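Local coordinates for protein TetR-family transcriptional regulator (Streptomyces coelicolor, PDB 2G7L) that probably binds DNA through an N-terminal helix-turn-helix domain and regulates transcription as a TetR-family dimer, at residues A143-D155 against S213-V226. Sequence-based numbering, arbitrary orientation.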
loop_
_atom_site.group_PDB
_atom_site.type_symbol
_atom_site.label_atom_id
_atom_site.label_comp_id
_atom_site.label_asym_id
_atom_site.label_seq_id
_atom_site.Cartn_x
_atom_site.Cartn_y
_atom_site.Cartn_z
ATOM N N ALA A 143 -16.718 -14.834 6.668
ATOM C CA ALA A 143 -15.659 -14.784 5.654
ATOM C C ALA A 143 -15.377 -13.338 5.252
ATOM O O ALA A 143 -14.220 -12.925 5.102
ATOM C CB ALA A 143 -16.011 -15.620 4.461
ATOM N N GLN A 144 -16.441 -12.538 5.160
ATOM C CA GLN A 144 -16.371 -11.143 4.759
ATOM C C GLN A 144 -15.809 -10.301 5.859
ATOM O O GLN A 144 -15.094 -9.280 5.618
ATOM C CB GLN A 144 -17.751 -10.626 4.370
ATOM C CG GLN A 144 -18.209 -11.255 3.069
ATOM C CD GLN A 144 -19.734 -11.191 2.846
ATOM O OE1 GLN A 144 -20.342 -12.198 2.510
ATOM N NE2 GLN A 144 -20.313 -10.015 2.982
ATOM N N VAL A 145 -16.124 -10.661 7.105
ATOM C CA VAL A 145 -15.475 -9.871 8.181
ATOM C C VAL A 145 -13.964 -10.195 8.320
ATOM O O VAL A 145 -13.209 -9.322 8.592
ATOM C CB VAL A 145 -16.319 -9.676 9.506
ATOM C CG1 VAL A 145 -17.744 -10.293 9.474
ATOM C CG2 VAL A 145 -15.532 -9.755 10.782
ATOM N N ALA A 146 -13.587 -11.430 8.048
ATOM C CA ALA A 146 -12.224 -11.926 8.137
ATOM C C ALA A 146 -11.325 -11.311 7.034
ATOM O O ALA A 146 -10.288 -10.756 7.361
ATOM C CB ALA A 146 -12.250 -13.503 8.021
ATOM N N TRP A 147 -11.748 -11.394 5.748
ATOM C CA TRP A 147 -11.038 -10.750 4.643
ATOM C C TRP A 147 -11.188 -9.237 4.681
ATOM O O TRP A 147 -10.280 -8.488 4.277
ATOM C CB TRP A 147 -11.472 -11.358 3.313
ATOM C CG TRP A 147 -11.012 -12.785 3.113
ATOM C CD1 TRP A 147 -10.599 -13.641 4.061
ATOM C CD2 TRP A 147 -10.938 -13.501 1.862
ATOM N NE1 TRP A 147 -10.299 -14.908 3.489
ATOM C CE2 TRP A 147 -10.511 -14.817 2.141
ATOM C CE3 TRP A 147 -11.171 -13.140 0.530
ATOM C CZ2 TRP A 147 -10.306 -15.784 1.126
ATOM C CZ3 TRP A 147 -10.997 -14.089 -0.452
ATOM C CH2 TRP A 147 -10.574 -15.391 -0.156
ATOM N N GLY A 148 -12.281 -8.747 5.263
ATOM C CA GLY A 148 -12.496 -7.330 5.330
ATOM C C GLY A 148 -11.555 -6.559 6.226
ATOM O O GLY A 148 -11.120 -5.456 5.918
ATOM N N VAL A 149 -11.269 -7.066 7.403
ATOM C CA VAL A 149 -10.399 -6.297 8.308
ATOM C C VAL A 149 -8.954 -6.210 7.722
ATOM O O VAL A 149 -8.344 -5.219 7.912
ATOM C CB VAL A 149 -10.347 -6.928 9.772
ATOM C CG1 VAL A 149 -11.770 -6.816 10.476
ATOM C CG2 VAL A 149 -9.988 -8.357 9.665
ATOM N N ASP A 150 -8.435 -7.267 7.092
ATOM C CA ASP A 150 -7.201 -7.194 6.283
ATOM C C ASP A 150 -7.227 -6.028 5.276
ATOM O O ASP A 150 -6.309 -5.178 5.226
ATOM C CB ASP A 150 -7.046 -8.526 5.543
ATOM C CG ASP A 150 -6.213 -9.556 6.343
ATOM O OD1 ASP A 150 -6.261 -9.525 7.612
ATOM O OD2 ASP A 150 -5.491 -10.389 5.702
ATOM N N LYS A 151 -8.333 -5.906 4.531
ATOM C CA LYS A 151 -8.510 -4.823 3.558
ATOM C C LYS A 151 -8.609 -3.475 4.183
ATOM O O LYS A 151 -8.019 -2.537 3.674
ATOM C CB LYS A 151 -9.760 -5.067 2.666
ATOM C CG LYS A 151 -9.404 -6.018 1.518
ATOM C CD LYS A 151 -9.925 -7.454 1.643
ATOM C CE LYS A 151 -8.914 -8.625 1.069
ATOM N NZ LYS A 151 -8.418 -9.423 2.315
ATOM N N LEU A 152 -9.377 -3.332 5.275
ATOM C CA LEU A 152 -9.410 -2.028 6.014
ATOM C C LEU A 152 -8.032 -1.620 6.584
ATOM O O LEU A 152 -7.644 -0.448 6.602
ATOM C CB LEU A 152 -10.430 -2.113 7.142
ATOM C CG LEU A 152 -11.915 -2.122 6.811
ATOM C CD1 LEU A 152 -12.689 -2.698 7.982
ATOM C CD2 LEU A 152 -12.379 -0.670 6.318
ATOM N N LEU A 153 -7.257 -2.603 7.027
ATOM C CA LEU A 153 -5.928 -2.286 7.570
ATOM C C LEU A 153 -4.954 -1.939 6.437
ATOM O O LEU A 153 -4.206 -0.945 6.528
ATOM C CB LEU A 153 -5.393 -3.465 8.444
ATOM C CG LEU A 153 -6.070 -3.582 9.849
ATOM C CD1 LEU A 153 -5.713 -4.862 10.603
ATOM C CD2 LEU A 153 -5.792 -2.362 10.656
ATOM N N GLN A 154 -4.938 -2.789 5.409
ATOM C CA GLN A 154 -4.064 -2.552 4.258
ATOM C C GLN A 154 -4.321 -1.196 3.609
ATOM O O GLN A 154 -3.421 -0.556 3.155
ATOM C CB GLN A 154 -4.226 -3.625 3.206
ATOM C CG GLN A 154 -3.076 -3.531 2.147
ATOM C CD GLN A 154 -3.419 -4.301 0.953
ATOM O OE1 GLN A 154 -3.041 -5.445 0.822
ATOM N NE2 GLN A 154 -4.225 -3.707 0.084
ATOM N N ASP A 155 -5.568 -0.780 3.572
ATOM C CA ASP A 155 -5.981 0.483 2.954
ATOM C C ASP A 155 -5.432 1.680 3.736
ATOM O O ASP A 155 -4.910 2.637 3.130
ATOM C CB ASP A 155 -7.512 0.509 2.884
ATOM C CG ASP A 155 -8.078 1.884 2.449
ATOM O OD1 ASP A 155 -7.749 2.336 1.299
ATOM O OD2 ASP A 155 -8.847 2.484 3.255
ATOM N N SER A 213 -12.848 6.300 1.547
ATOM C CA SER A 213 -12.640 4.853 1.297
ATOM C C SER A 213 -13.054 3.915 2.452
ATOM O O SER A 213 -13.348 2.689 2.271
ATOM C CB SER A 213 -11.222 4.564 0.842
ATOM O OG SER A 213 -10.342 4.826 1.869
ATOM N N PHE A 214 -13.074 4.450 3.654
ATOM C CA PHE A 214 -13.655 3.686 4.769
ATOM C C PHE A 214 -15.095 3.223 4.446
ATOM O O PHE A 214 -15.441 2.013 4.465
ATOM C CB PHE A 214 -13.620 4.523 6.077
ATOM C CG PHE A 214 -14.375 3.859 7.214
ATOM C CD1 PHE A 214 -13.757 2.899 8.007
ATOM C CD2 PHE A 214 -15.723 4.123 7.434
ATOM C CE1 PHE A 214 -14.499 2.239 9.036
ATOM C CE2 PHE A 214 -16.457 3.460 8.461
ATOM C CZ PHE A 214 -15.831 2.542 9.255
ATOM N N ASP A 215 -15.936 4.193 4.105
ATOM C CA ASP A 215 -17.332 3.876 3.616
ATOM C C ASP A 215 -17.359 3.001 2.391
ATOM O O ASP A 215 -18.077 2.024 2.350
ATOM C CB ASP A 215 -18.075 5.194 3.354
ATOM C CG ASP A 215 -18.403 5.915 4.642
ATOM O OD1 ASP A 215 -18.789 5.175 5.572
ATOM O OD2 ASP A 215 -18.299 7.175 4.722
ATOM N N VAL A 216 -16.505 3.282 1.416
ATOM C CA VAL A 216 -16.462 2.433 0.225
ATOM C C VAL A 216 -16.178 1.011 0.626
ATOM O O VAL A 216 -16.800 0.037 0.138
ATOM C CB VAL A 216 -15.318 2.943 -0.786
ATOM C CG1 VAL A 216 -15.077 1.984 -1.868
ATOM C CG2 VAL A 216 -15.643 4.277 -1.285
ATOM N N LEU A 217 -15.181 0.867 1.513
ATOM C CA LEU A 217 -14.748 -0.476 1.867
ATOM C C LEU A 217 -15.789 -1.156 2.719
ATOM O O LEU A 217 -16.121 -2.332 2.493
ATOM C CB LEU A 217 -13.389 -0.390 2.619
ATOM C CG LEU A 217 -12.222 -0.272 1.609
ATOM C CD1 LEU A 217 -11.040 0.222 2.328
ATOM C CD2 LEU A 217 -11.931 -1.699 1.048
ATOM N N VAL A 218 -16.293 -0.456 3.723
ATOM C CA VAL A 218 -17.360 -1.117 4.609
ATOM C C VAL A 218 -18.603 -1.559 3.811
ATOM O O VAL A 218 -19.065 -2.758 3.818
ATOM C CB VAL A 218 -17.684 -0.182 5.828
ATOM C CG1 VAL A 218 -18.756 -0.787 6.677
ATOM C CG2 VAL A 218 -16.388 -0.075 6.708
ATOM N N ASN A 219 -19.072 -0.628 2.985
ATOM C CA ASN A 219 -20.186 -0.933 2.048
ATOM C C ASN A 219 -19.852 -2.095 1.169
ATOM O O ASN A 219 -20.608 -3.059 1.036
ATOM C CB ASN A 219 -20.474 0.286 1.218
ATOM C CG ASN A 219 -21.181 1.306 2.010
ATOM O OD1 ASN A 219 -21.694 0.971 3.081
ATOM N ND2 ASN A 219 -21.202 2.576 1.547
ATOM N N GLY A 220 -18.669 -2.085 0.573
ATOM C CA GLY A 220 -18.354 -3.283 -0.237
ATOM C C GLY A 220 -18.134 -4.560 0.515
ATOM O O GLY A 220 -18.489 -5.638 0.064
ATOM N N ILE A 221 -17.404 -4.472 1.626
ATOM C CA ILE A 221 -17.135 -5.692 2.417
ATOM C C ILE A 221 -18.459 -6.372 2.853
ATOM O O ILE A 221 -18.654 -7.594 2.665
ATOM C CB ILE A 221 -16.264 -5.389 3.648
ATOM C CG1 ILE A 221 -14.810 -5.059 3.225
ATOM C CG2 ILE A 221 -16.320 -6.583 4.697
ATOM C CD1 ILE A 221 -14.075 -4.247 4.291
ATOM N N THR A 222 -19.382 -5.569 3.383
ATOM C CA THR A 222 -20.637 -6.152 3.924
ATOM C C THR A 222 -21.501 -6.748 2.821
ATOM O O THR A 222 -22.233 -7.709 3.077
ATOM C CB THR A 222 -21.442 -5.172 4.751
ATOM O OG1 THR A 222 -21.717 -3.987 3.982
ATOM C CG2 THR A 222 -20.667 -4.765 6.025
ATOM N N ARG A 223 -21.346 -6.265 1.575
ATOM C CA ARG A 223 -22.201 -6.747 0.529
ATOM C C ARG A 223 -21.643 -7.720 -0.463
ATOM O O ARG A 223 -22.382 -8.273 -1.272
ATOM C CB ARG A 223 -22.986 -5.621 -0.100
ATOM C CG ARG A 223 -22.340 -4.871 -1.134
ATOM C CD ARG A 223 -22.671 -3.385 -0.915
ATOM N NE ARG A 223 -23.740 -3.162 0.060
ATOM C CZ ARG A 223 -24.300 -1.973 0.320
ATOM N NH1 ARG A 223 -23.916 -0.870 -0.319
ATOM N NH2 ARG A 223 -25.262 -1.883 1.244
ATOM N N THR A 224 -20.366 -8.045 -0.336
ATOM C CA THR A 224 -19.721 -8.915 -1.330
ATOM C C THR A 224 -19.310 -10.233 -0.727
ATOM O O THR A 224 -18.420 -10.272 0.080
ATOM C CB THR A 224 -18.434 -8.238 -1.942
ATOM O OG1 THR A 224 -18.705 -6.893 -2.354
ATOM C CG2 THR A 224 -17.922 -9.026 -3.087
ATOM N N PRO A 225 -19.968 -11.329 -1.108
ATOM C CA PRO A 225 -19.589 -12.678 -0.677
ATOM C C PRO A 225 -18.163 -13.067 -1.100
ATOM O O PRO A 225 -17.703 -12.684 -2.207
ATOM C CB PRO A 225 -20.586 -13.573 -1.417
ATOM C CG PRO A 225 -21.753 -12.697 -1.672
ATOM C CD PRO A 225 -21.183 -11.344 -1.957
ATOM N N VAL A 226 -17.471 -13.800 -0.216
ATOM C CA VAL A 226 -16.229 -14.422 -0.569
ATOM C C VAL A 226 -16.409 -15.772 -1.232
ATOM O O VAL A 226 -17.045 -16.689 -0.672
ATOM C CB VAL A 226 -15.044 -14.281 0.502
ATOM C CG1 VAL A 226 -15.353 -13.362 1.572
ATOM C CG2 VAL A 226 -14.458 -15.547 0.911
#
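Two nearly antiparallel helical segments of the TetR-like C-terminal domain, 143-155 of helix 142-161 and 213-223 of helix 206-223, meet here at 152° with their axes 9.0 Å apart, and the chain after the second helix turns across toward the start of the first. Gly148 suits the tight middle: Ile221 lays CD1 3.6 Å from Gly148 CA, where a side chain would collide with Ile221 CG2. One turn on, Leu152 is a knob in the hole formed by Phe214, Leu217, Val218 and Ile221, its CD2 branch 3.8 Å from Leu217 CB, while its CG meets Ile221 CD1. At one end Asp155 OD2 lies 3.1 Å from Ser213 OG, a polar pair beside Leu217 CD1. At the other, Gln144 reaches the terminus of helix 206-223. With CG anti to its own carbonyl carbon (chi1 -70°) and the chain extended beyond, its amide NE2 donates to Ile221 O at 3.0 Å, in the carbonyl plane and moderately bent (147°), using a carbonyl that the last helical turn holds only weakly. Shortening this side chain to an alanine is likely to leave Ile221 O without its side-chain donor and open a gap beside Thr224 O and Pro225 CA, which the amide now touches. Val226, beyond the helix end, sets CG2 over a face of the Trp147 six-membered ring, 3.9 Å from its centroid, in a CH-pi contact, and CG1 against Ala143 CB. Helix 89-106 packs on Leu152, Phe214 and Val218, and helix 122-136 on Val149 and Leu153; the second subunit brings its Arg209 to the Trp147 ring and its Trp212 to Thr224 O, placing this helix pair at the dimer interface.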